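Long-range contacts in tRNA (guanine(26)-N(2))-dimethyltransferase (Pyrococcus horikoshii, PDB 2DUL), which probably dimethylates guanine 26 of a number of tRNAs, using S-adenosyl-L-methionine as the methyl donor: residues R31-L42 and L219-F230; A164-G172 and Y182-H193. All coordinates share one frame; numbering follows the deposited sequence.

Overall arrangement
Both contacts lie at the end of the mixed sheet where strands 158-164, 226-235 and 213-223 run side by side, the antiparallel edge hairpin that marks a class I methyltransferase fold. Contact 1 lays helix 33-46, which carries Arg-36, a predicted S-adenosyl-L-methionine-binding residue, against one face of this hairpin and so probably ties the sheet edge to the cofactor site; contact 2 gathers the loops around short helix 167-170 and organises the chain between strand 158-164 and helix 192-209. Along the chain contact 2 is nested within the loop that contact 1 closes. Their centres are about 17 Å apart, yet they touch: Ala-164 N lies 2.8 Å from Phe-227 O, a probable hydrogen bond, and Tyr-222 stacks on His-193.

Contact 1 (R31-L42 and L219-F230); sequences RMALNRDIVVVL and LAYYKDHYFRAF
Asn-35 O, Tyr-221 OH and Arg-228 NE converge on water 1, which ties helix 33-42 to both strands of the 219-230 hairpin. The water donates to Asn-35 O (2.8 Å), accepts from Arg-228 NE (2.9 Å) and lies in the guanidinium plane. Beside it, the Asn-35 side chain, with CG anti to the backbone N (chi1 178°), reaches toward both Tyr-226 and Arg-228. ND2 comes to 3.3 Å from Tyr-226 CE1 in an oblique approach, the amide turned 51° from the ring, while OD1 is hydrogen-bonded to Arg-61, a predicted S-adenosyl-L-methionine-binding residue. With an alanine here, Arg-61 would probably lose this acceptor and the packing against Tyr-226 would have a gap. Arg-228 has its main charge partner in Asp-136, and Phe-230 CZ lies against one guanidinium face, toward its rim. On the opposite side of the Phe-230 ring from that guanidinium, Leu-42 CD2 sits over the ring face, 3.7 Å from the centroid, a CH-pi contact. Ile-38 CG2 touches both Leu-219 CD2 (4.2 Å) and the Tyr-221 ring. Near the hairpin turn Met-32 SD makes an oblique Met-aromatic contact with Tyr-226. Outermost, Arg-31 NH2 donates to Asp-224 OD1 on its syn side (2.6 Å, 155° at the hydrogen) in an exposed salt bridge. Buried polar groups are thus satisfied by a water and by charges beyond the hairpin, consistent with a helix that joins the sheet edge to the predicted cofactor site, where Arg-36 also lies.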
loop_
_atom_site.group_PDB
_atom_site.type_symbol
_atom_site.label_atom_id
_atom_site.label_comp_id
_atom_site.label_asym_id
_atom_site.label_seq_id
_atom_site.Cartn_x
_atom_site.Cartn_y
_atom_site.Cartn_z
ATOM N N ARG A 31 1.411 -12.513 10.798
ATOM C CA ARG A 31 0.796 -11.206 10.987
ATOM C C ARG A 31 0.531 -10.551 9.628
ATOM O O ARG A 31 -0.287 -9.636 9.524
ATOM C CB ARG A 31 1.703 -10.307 11.840
ATOM C CG ARG A 31 1.915 -10.815 13.272
ATOM C CD ARG A 31 2.875 -9.915 14.046
ATOM N NE ARG A 31 2.324 -8.581 14.285
ATOM C CZ ARG A 31 1.435 -8.294 15.230
ATOM N NH1 ARG A 31 0.988 -9.247 16.037
ATOM N NH2 ARG A 31 0.994 -7.051 15.376
ATOM N N MET A 32 1.214 -11.034 8.591
ATOM C CA MET A 32 1.051 -10.495 7.243
ATOM C C MET A 32 -0.077 -11.166 6.470
ATOM O O MET A 32 -0.278 -10.884 5.288
ATOM C CB MET A 32 2.356 -10.628 6.457
ATOM C CG MET A 32 3.443 -9.681 6.919
ATOM S SD MET A 32 3.041 -7.947 6.587
ATOM C CE MET A 32 4.209 -7.588 5.286
ATOM N N ALA A 33 -0.810 -12.053 7.139
ATOM C CA ALA A 33 -1.928 -12.743 6.511
ATOM C C ALA A 33 -3.020 -11.728 6.174
ATOM O O ALA A 33 -3.729 -11.877 5.178
ATOM C CB ALA A 33 -2.478 -13.817 7.443
ATOM N N LEU A 34 -3.152 -10.701 7.017
ATOM C CA LEU A 34 -4.142 -9.646 6.803
ATOM C C LEU A 34 -3.807 -8.904 5.510
ATOM O O LEU A 34 -4.679 -8.647 4.682
ATOM C CB LEU A 34 -4.130 -8.652 7.973
ATOM C CG LEU A 34 -4.937 -7.362 7.787
ATOM C CD1 LEU A 34 -6.408 -7.699 7.626
ATOM C CD2 LEU A 34 -4.730 -6.437 8.978
ATOM N N ASN A 35 -2.533 -8.555 5.358
ATOM C CA ASN A 35 -2.046 -7.857 4.173
ATOM C C ASN A 35 -2.406 -8.668 2.930
ATOM O O ASN A 35 -2.919 -8.127 1.950
ATOM C CB ASN A 35 -0.524 -7.675 4.273
ATOM C CG ASN A 35 0.079 -6.995 3.049
ATOM O OD1 ASN A 35 0.052 -7.537 1.941
ATOM N ND2 ASN A 35 0.636 -5.802 3.249
ATOM N N ARG A 36 -2.148 -9.973 2.975
ATOM C CA ARG A 36 -2.455 -10.833 1.840
ATOM C C ARG A 36 -3.966 -10.954 1.607
ATOM O O ARG A 36 -4.417 -11.059 0.462
ATOM C CB ARG A 36 -1.800 -12.207 2.028
ATOM C CG ARG A 36 -0.272 -12.163 1.892
ATOM C CD ARG A 36 0.354 -13.543 2.022
ATOM N NE ARG A 36 0.492 -13.983 3.411
ATOM C CZ ARG A 36 1.520 -13.686 4.202
ATOM N NH1 ARG A 36 2.520 -12.936 3.754
ATOM N NH2 ARG A 36 1.558 -14.154 5.443
ATOM N N ASP A 37 -4.756 -10.925 2.681
ATOM C CA ASP A 37 -6.209 -10.987 2.529
ATOM C C ASP A 37 -6.656 -9.792 1.686
ATOM O O ASP A 37 -7.455 -9.935 0.757
ATOM C CB ASP A 37 -6.931 -10.891 3.880
ATOM C CG ASP A 37 -7.025 -12.222 4.610
ATOM O OD1 ASP A 37 -6.977 -13.289 3.960
ATOM O OD2 ASP A 37 -7.176 -12.189 5.850
ATOM N N ILE A 38 -6.146 -8.612 2.036
ATOM C CA ILE A 38 -6.503 -7.376 1.342
ATOM C C ILE A 38 -6.235 -7.470 -0.153
ATOM O O ILE A 38 -7.105 -7.147 -0.967
ATOM C CB ILE A 38 -5.730 -6.153 1.926
ATOM C CG1 ILE A 38 -5.992 -6.038 3.429
ATOM C CG2 ILE A 38 -6.159 -4.867 1.227
ATOM C CD1 ILE A 38 -7.453 -5.893 3.792
ATOM N N VAL A 39 -5.039 -7.916 -0.522
ATOM C CA VAL A 39 -4.714 -8.026 -1.937
ATOM C C VAL A 39 -5.602 -9.078 -2.614
ATOM O O VAL A 39 -6.038 -8.890 -3.755
ATOM C CB VAL A 39 -3.193 -8.329 -2.157
ATOM C CG1 VAL A 39 -2.787 -9.605 -1.454
ATOM C CG2 VAL A 39 -2.894 -8.408 -3.646
ATOM N N VAL A 40 -5.888 -10.171 -1.912
ATOM C CA VAL A 40 -6.754 -11.215 -2.462
ATOM C C VAL A 40 -8.125 -10.614 -2.766
ATOM O O VAL A 40 -8.714 -10.874 -3.820
ATOM C CB VAL A 40 -6.917 -12.398 -1.466
ATOM C CG1 VAL A 40 -8.138 -13.245 -1.827
ATOM C CG2 VAL A 40 -5.668 -13.265 -1.499
ATOM N N VAL A 41 -8.627 -9.796 -1.844
ATOM C CA VAL A 41 -9.922 -9.156 -2.033
ATOM C C VAL A 41 -9.885 -8.250 -3.257
ATOM O O VAL A 41 -10.765 -8.310 -4.119
ATOM C CB VAL A 41 -10.318 -8.318 -0.800
ATOM C CG1 VAL A 41 -11.568 -7.491 -1.107
ATOM C CG2 VAL A 41 -10.577 -9.238 0.386
ATOM N N LEU A 42 -8.848 -7.423 -3.332
ATOM C CA LEU A 42 -8.687 -6.497 -4.443
ATOM C C LEU A 42 -8.627 -7.210 -5.787
ATOM O O LEU A 42 -9.291 -6.802 -6.742
ATOM C CB LEU A 42 -7.420 -5.654 -4.249
ATOM C CG LEU A 42 -7.149 -4.606 -5.336
ATOM C CD1 LEU A 42 -8.340 -3.659 -5.438
ATOM C CD2 LEU A 42 -5.875 -3.833 -5.015
ATOM N N LEU A 219 -5.915 2.107 -3.792
ATOM C CA LEU A 219 -6.009 2.039 -2.343
ATOM C C LEU A 219 -4.624 2.150 -1.732
ATOM O O LEU A 219 -3.711 1.429 -2.123
ATOM C CB LEU A 219 -6.637 0.710 -1.914
ATOM C CG LEU A 219 -6.564 0.376 -0.418
ATOM C CD1 LEU A 219 -7.366 1.398 0.376
ATOM C CD2 LEU A 219 -7.098 -1.027 -0.180
ATOM N N ALA A 220 -4.469 3.065 -0.784
ATOM C CA ALA A 220 -3.193 3.239 -0.099
ATOM C C ALA A 220 -3.543 3.431 1.363
ATOM O O ALA A 220 -4.440 4.208 1.697
ATOM C CB ALA A 220 -2.451 4.446 -0.637
ATOM N N TYR A 221 -2.837 2.726 2.239
ATOM C CA TYR A 221 -3.135 2.820 3.654
ATOM C C TYR A 221 -1.942 2.472 4.531
ATOM O O TYR A 221 -0.917 1.992 4.049
ATOM C CB TYR A 221 -4.311 1.888 3.979
ATOM C CG TYR A 221 -4.015 0.414 3.791
ATOM C CD1 TYR A 221 -3.472 -0.344 4.830
ATOM C CD2 TYR A 221 -4.270 -0.225 2.577
ATOM C CE1 TYR A 221 -3.191 -1.700 4.667
ATOM C CE2 TYR A 221 -3.989 -1.587 2.400
ATOM C CZ TYR A 221 -3.450 -2.315 3.455
ATOM O OH TYR A 221 -3.169 -3.654 3.301
ATOM N N TYR A 222 -2.096 2.731 5.824
ATOM C CA TYR A 222 -1.071 2.437 6.814
ATOM C C TYR A 222 -1.660 1.417 7.783
ATOM O O TYR A 222 -2.838 1.495 8.129
ATOM C CB TYR A 222 -0.693 3.698 7.592
ATOM C CG TYR A 222 0.163 3.411 8.802
ATOM C CD1 TYR A 222 1.533 3.201 8.675
ATOM C CD2 TYR A 222 -0.411 3.285 10.068
ATOM C CE1 TYR A 222 2.315 2.868 9.776
ATOM C CE2 TYR A 222 0.361 2.949 11.177
ATOM C CZ TYR A 222 1.721 2.742 11.023
ATOM O OH TYR A 222 2.490 2.396 12.108
ATOM N N LYS A 223 -0.841 0.466 8.219
ATOM C CA LYS A 223 -1.302 -0.546 9.160
ATOM C C LYS A 223 -0.145 -1.215 9.884
ATOM O O LYS A 223 0.745 -1.790 9.260
ATOM C CB LYS A 223 -2.127 -1.617 8.441
ATOM C CG LYS A 223 -2.776 -2.643 9.372
ATOM C CD LYS A 223 -3.894 -2.011 10.189
ATOM C CE LYS A 223 -4.692 -3.058 10.959
ATOM N NZ LYS A 223 -3.905 -3.672 12.060
ATOM N N ASP A 224 -0.171 -1.125 11.207
ATOM C CA ASP A 224 0.838 -1.742 12.057
ATOM C C ASP A 224 2.266 -1.613 11.534
ATOM O O ASP A 224 2.937 -2.607 11.263
ATOM C CB ASP A 224 0.502 -3.220 12.267
ATOM C CG ASP A 224 1.179 -3.802 13.495
ATOM O OD1 ASP A 224 1.163 -5.041 13.658
ATOM O OD2 ASP A 224 1.722 -3.018 14.301
ATOM N N HIS A 225 2.713 -0.373 11.385
ATOM C CA HIS A 225 4.065 -0.073 10.944
ATOM C C HIS A 225 4.479 -0.479 9.535
ATOM O O HIS A 225 5.659 -0.720 9.275
ATOM C CB HIS A 225 5.054 -0.630 11.966
ATOM C CG HIS A 225 4.848 -0.085 13.345
ATOM N ND1 HIS A 225 4.888 1.265 13.623
ATOM C CD2 HIS A 225 4.567 -0.702 14.517
ATOM C CE1 HIS A 225 4.640 1.455 14.907
ATOM N NE2 HIS A 225 4.442 0.277 15.471
ATOM N N TYR A 226 3.516 -0.576 8.627
ATOM C CA TYR A 226 3.848 -0.874 7.247
ATOM C C TYR A 226 2.953 -0.026 6.356
ATOM O O TYR A 226 1.803 0.249 6.693
ATOM C CB TYR A 226 3.738 -2.381 6.939
ATOM C CG TYR A 226 2.360 -2.972 6.745
ATOM C CD1 TYR A 226 1.601 -2.673 5.613
ATOM C CD2 TYR A 226 1.848 -3.898 7.657
ATOM C CE1 TYR A 226 0.368 -3.288 5.387
ATOM C CE2 TYR A 226 0.614 -4.520 7.443
ATOM C CZ TYR A 226 -0.121 -4.212 6.304
ATOM O OH TYR A 226 -1.334 -4.834 6.073
ATOM N N PHE A 227 3.512 0.425 5.243
ATOM C CA PHE A 227 2.788 1.271 4.306
ATOM C C PHE A 227 2.472 0.472 3.054
ATOM O O PHE A 227 3.330 -0.243 2.532
ATOM C CB PHE A 227 3.635 2.498 3.975
ATOM C CG PHE A 227 4.069 3.273 5.190
ATOM C CD1 PHE A 227 5.058 2.773 6.036
ATOM C CD2 PHE A 227 3.471 4.489 5.504
ATOM C CE1 PHE A 227 5.446 3.474 7.180
ATOM C CE2 PHE A 227 3.850 5.200 6.644
ATOM C CZ PHE A 227 4.841 4.691 7.485
ATOM N N ARG A 228 1.239 0.609 2.577
ATOM C CA ARG A 228 0.754 -0.126 1.414
ATOM C C ARG A 228 0.169 0.805 0.353
ATOM O O ARG A 228 -0.598 1.714 0.668
ATOM C CB ARG A 228 -0.346 -1.096 1.857
ATOM C CG ARG A 228 -0.067 -2.572 1.662
ATOM C CD ARG A 228 0.162 -2.938 0.206
ATOM N NE ARG A 228 -0.131 -4.349 -0.040
ATOM C CZ ARG A 228 0.403 -5.068 -1.023
ATOM N NH1 ARG A 228 1.273 -4.514 -1.857
ATOM N NH2 ARG A 228 0.053 -6.337 -1.182
ATOM N N ALA A 229 0.508 0.561 -0.907
ATOM C CA ALA A 229 -0.017 1.385 -1.987
ATOM C C ALA A 229 -0.350 0.561 -3.219
ATOM O O ALA A 229 0.509 -0.141 -3.761
ATOM C CB ALA A 229 0.988 2.476 -2.355
ATOM N N PHE A 230 -1.606 0.643 -3.647
ATOM C CA PHE A 230 -2.059 -0.049 -4.843
ATOM C C PHE A 230 -2.367 1.039 -5.865
ATOM O O PHE A 230 -3.219 1.896 -5.622
ATOM C CB PHE A 230 -3.335 -0.860 -4.578
ATOM C CG PHE A 230 -3.142 -2.022 -3.648
ATOM C CD1 PHE A 230 -3.506 -1.929 -2.309
ATOM C CD2 PHE A 230 -2.593 -3.213 -4.114
ATOM C CE1 PHE A 230 -3.328 -3.009 -1.440
ATOM C CE2 PHE A 230 -2.409 -4.302 -3.255
ATOM C CZ PHE A 230 -2.777 -4.200 -1.914
HETATM O O HOH W 1 -2.366 -5.430 1.430
#

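Contact 2 (A164-G172 and Y182-H193)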
loop_
_atom_site.group_PDB
_atom_site.type_symbol
_atom_site.label_atom_id
_atom_site.label_comp_id
_atom_site.label_asym_id
_atom_site.label_seq_id
_atom_site.Cartn_x
_atom_site.Cartn_y
_atom_site.Cartn_z
ATOM N N ALA A 164 6.020 -0.929 2.006
ATOM C CA ALA A 164 7.241 -0.423 2.607
ATOM C C ALA A 164 7.117 -0.821 4.070
ATOM O O ALA A 164 6.163 -0.434 4.741
ATOM C CB ALA A 164 7.325 1.093 2.467
ATOM N N THR A 165 8.067 -1.614 4.553
ATOM C CA THR A 165 8.047 -2.075 5.938
ATOM C C THR A 165 8.776 -1.141 6.893
ATOM O O THR A 165 8.280 -0.846 7.981
ATOM C CB THR A 165 8.676 -3.474 6.067
ATOM O OG1 THR A 165 7.965 -4.393 5.228
ATOM C CG2 THR A 165 8.603 -3.957 7.509
ATOM N N ASP A 166 9.956 -0.683 6.499
ATOM C CA ASP A 166 10.720 0.214 7.353
ATOM C C ASP A 166 10.106 1.609 7.372
ATOM O O ASP A 166 10.354 2.428 6.485
ATOM C CB ASP A 166 12.178 0.278 6.890
ATOM C CG ASP A 166 13.054 1.073 7.839
ATOM O OD1 ASP A 166 12.669 1.214 9.020
ATOM O OD2 ASP A 166 14.128 1.545 7.409
ATOM N N GLY A 167 9.298 1.870 8.396
ATOM C CA GLY A 167 8.648 3.160 8.526
ATOM C C GLY A 167 9.488 4.208 9.231
ATOM O O GLY A 167 9.017 5.315 9.478
ATOM N N ALA A 168 10.732 3.866 9.561
ATOM C CA ALA A 168 11.620 4.804 10.237
ATOM C C ALA A 168 11.894 6.018 9.346
ATOM O O ALA A 168 11.842 7.159 9.806
ATOM C CB ALA A 168 12.930 4.116 10.612
ATOM N N PRO A 169 12.197 5.788 8.057
ATOM C CA PRO A 169 12.455 6.946 7.203
ATOM C C PRO A 169 11.160 7.635 6.768
ATOM O O PRO A 169 11.106 8.857 6.672
ATOM C CB PRO A 169 13.235 6.343 6.035
ATOM C CG PRO A 169 12.630 4.987 5.907
ATOM C CD PRO A 169 12.504 4.532 7.348
ATOM N N LEU A 170 10.110 6.851 6.529
ATOM C CA LEU A 170 8.836 7.422 6.100
ATOM C C LEU A 170 8.106 8.198 7.197
ATOM O O LEU A 170 7.282 9.067 6.907
ATOM C CB LEU A 170 7.925 6.326 5.540
ATOM C CG LEU A 170 8.392 5.732 4.206
ATOM C CD1 LEU A 170 7.475 4.593 3.794
ATOM C CD2 LEU A 170 8.406 6.822 3.140
ATOM N N CYS A 171 8.402 7.891 8.455
ATOM C CA CYS A 171 7.751 8.593 9.549
ATOM C C CYS A 171 8.581 9.728 10.121
ATOM O O CYS A 171 8.195 10.348 11.110
ATOM C CB CYS A 171 7.354 7.620 10.654
ATOM S SG CYS A 171 5.656 7.062 10.477
ATOM N N GLY A 172 9.724 9.997 9.499
ATOM C CA GLY A 172 10.564 11.091 9.954
ATOM C C GLY A 172 11.641 10.800 10.985
ATOM O O GLY A 172 12.438 11.684 11.289
ATOM N N TYR A 182 13.584 7.813 -0.641
ATOM C CA TYR A 182 12.358 8.356 -1.213
ATOM C C TYR A 182 12.436 9.744 -1.824
ATOM O O TYR A 182 11.436 10.240 -2.345
ATOM C CB TYR A 182 11.261 8.328 -0.144
ATOM C CG TYR A 182 11.000 6.928 0.350
ATOM C CD1 TYR A 182 10.250 6.036 -0.411
ATOM C CD2 TYR A 182 11.552 6.471 1.552
ATOM C CE1 TYR A 182 10.050 4.724 0.001
ATOM C CE2 TYR A 182 11.359 5.147 1.976
ATOM C CZ TYR A 182 10.608 4.285 1.190
ATOM O OH TYR A 182 10.418 2.979 1.565
ATOM N N LEU A 183 13.610 10.364 -1.767
ATOM C CA LEU A 183 13.804 11.703 -2.314
ATOM C C LEU A 183 12.691 12.657 -1.858
ATOM O O LEU A 183 12.075 13.365 -2.664
ATOM C CB LEU A 183 13.872 11.631 -3.849
ATOM C CG LEU A 183 15.060 10.813 -4.383
ATOM C CD1 LEU A 183 14.986 10.712 -5.904
ATOM C CD2 LEU A 183 16.375 11.474 -3.951
ATOM N N ALA A 184 12.440 12.669 -0.554
ATOM C CA ALA A 184 11.412 13.520 0.033
ATOM C C ALA A 184 11.764 13.813 1.491
ATOM O O ALA A 184 12.439 13.011 2.143
ATOM C CB ALA A 184 10.044 12.824 -0.047
ATOM N N VAL A 185 11.309 14.966 1.982
ATOM C CA VAL A 185 11.534 15.397 3.360
ATOM C C VAL A 185 10.321 14.953 4.187
ATOM O O VAL A 185 9.207 15.451 3.995
ATOM C CB VAL A 185 11.679 16.943 3.441
ATOM C CG1 VAL A 185 11.945 17.374 4.876
ATOM C CG2 VAL A 185 12.811 17.411 2.523
ATOM N N PRO A 186 10.522 14.011 5.123
ATOM C CA PRO A 186 9.436 13.502 5.965
ATOM C C PRO A 186 9.012 14.421 7.111
ATOM O O PRO A 186 9.778 15.276 7.563
ATOM C CB PRO A 186 9.997 12.176 6.469
ATOM C CG PRO A 186 11.434 12.531 6.711
ATOM C CD PRO A 186 11.805 13.370 5.480
ATOM N N LEU A 187 7.781 14.228 7.569
ATOM C CA LEU A 187 7.229 15.001 8.674
ATOM C C LEU A 187 6.926 14.060 9.834
ATOM O O LEU A 187 6.106 13.152 9.708
ATOM C CB LEU A 187 5.940 15.709 8.250
ATOM C CG LEU A 187 5.160 16.381 9.392
ATOM C CD1 LEU A 187 6.017 17.446 10.055
ATOM C CD2 LEU A 187 3.874 16.990 8.853
ATOM N N ARG A 188 7.594 14.256 10.963
ATOM C CA ARG A 188 7.332 13.398 12.111
ATOM C C ARG A 188 6.149 13.920 12.924
ATOM O O ARG A 188 5.670 15.030 12.694
ATOM C CB ARG A 188 8.589 13.267 12.983
ATOM C CG ARG A 188 9.411 14.531 13.165
ATOM C CD ARG A 188 8.798 15.489 14.172
ATOM N NE ARG A 188 7.935 16.493 13.553
ATOM C CZ ARG A 188 7.207 17.371 14.236
ATOM N NH1 ARG A 188 6.454 18.252 13.594
ATOM N NH2 ARG A 188 7.226 17.363 15.564
ATOM N N GLY A 189 5.663 13.112 13.858
ATOM C CA GLY A 189 4.535 13.538 14.666
ATOM C C GLY A 189 3.246 12.810 14.336
ATOM O O GLY A 189 3.254 11.772 13.672
ATOM N N GLU A 190 2.133 13.375 14.787
ATOM C CA GLU A 190 0.815 12.782 14.592
ATOM C C GLU A 190 0.389 12.514 13.151
ATOM O O GLU A 190 -0.438 11.642 12.905
ATOM C CB GLU A 190 -0.252 13.656 15.265
ATOM C CG GLU A 190 -0.290 15.088 14.752
ATOM C CD GLU A 190 0.466 16.058 15.641
ATOM O OE1 GLU A 190 1.590 15.729 16.075
ATOM O OE2 GLU A 190 -0.062 17.158 15.901
ATOM N N LEU A 191 0.936 13.259 12.200
ATOM C CA LEU A 191 0.558 13.075 10.802
ATOM C C LEU A 191 1.475 12.143 10.008
ATOM O O LEU A 191 1.184 11.827 8.855
ATOM C CB LEU A 191 0.509 14.440 10.099
ATOM C CG LEU A 191 -0.761 15.297 10.212
ATOM C CD1 LEU A 191 -1.375 15.184 11.588
ATOM C CD2 LEU A 191 -0.415 16.738 9.872
ATOM N N CYS A 192 2.556 11.680 10.628
ATOM C CA CYS A 192 3.530 10.846 9.924
ATOM C C CYS A 192 3.017 9.598 9.207
ATOM O O CYS A 192 3.507 9.273 8.124
ATOM C CB CYS A 192 4.692 10.470 10.855
ATOM S SG CYS A 192 4.323 9.266 12.134
ATOM N N HIS A 193 2.042 8.898 9.782
ATOM C CA HIS A 193 1.519 7.709 9.125
ATOM C C HIS A 193 0.948 8.081 7.752
ATOM O O HIS A 193 1.179 7.382 6.764
ATOM C CB HIS A 193 0.433 7.054 9.980
ATOM C CG HIS A 193 0.942 6.475 11.265
ATOM N ND1 HIS A 193 0.106 6.076 12.286
ATOM C CD2 HIS A 193 2.204 6.229 11.694
ATOM C CE1 HIS A 193 0.831 5.613 13.290
ATOM N NE2 HIS A 193 2.107 5.695 12.956
HETATM O O HOH W 2 11.682 1.916 3.615
HETATM O O HOH W 3 6.400 11.704 7.256
HETATM O O HOH W 4 7.113 10.403 13.926
#
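Leu-170 and Tyr-182 cross at about a right angle, with the leucine CD2 set over the centre of the phenol ring, 3.6 Å from its centroid and only 14° off the normal: a CH-pi contact. Pro-169 meets the same ring at its edge, CG against CE2, so one face and part of the rim are taken by helix 167-170. Tyr-182 CG lies anti to the carbonyl carbon (chi1 -59°), and the ring carries its OH to Ala-164 CB (3.7 Å) and to water 2, which lies in the ring plane and also donates to Asp-166 O. At the other end of the contact Cys-171 SG and Cys-192 SG approach to 3.1 Å, too far apart for a disulfide yet close for two sulfurs. Cys-171 SG also faces the edge of the His-193 ring, 3.8 Å from CD2. Between these two groups the backbones come together. Gly-172 closes helix 167-170 in a Schellman motif; its positive phi (91°) suits glycine, and a side chain there would run into Arg-188 CB. Pro-186 packs CB and CG onto this turn, CB lying 3.5 Å from Pro-169 O. No direct hydrogen bond links the segments. Instead water 3 donates to Leu-170 O (2.8 Å) and accepts from Leu-187 N, and water 4 joins Cys-171 O to Gly-189 N in the same way. Helix 192-209 lends Ile-199 to Leu-170 and Tyr-182, helix 175-182 touches Pro-169 and Pro-186 through Cys-178, and Phe-252 of strand 247-252 touches Leu-187 and Arg-188, while segment 164-172 begins at the end of strand 158-164, beside strand 226-235.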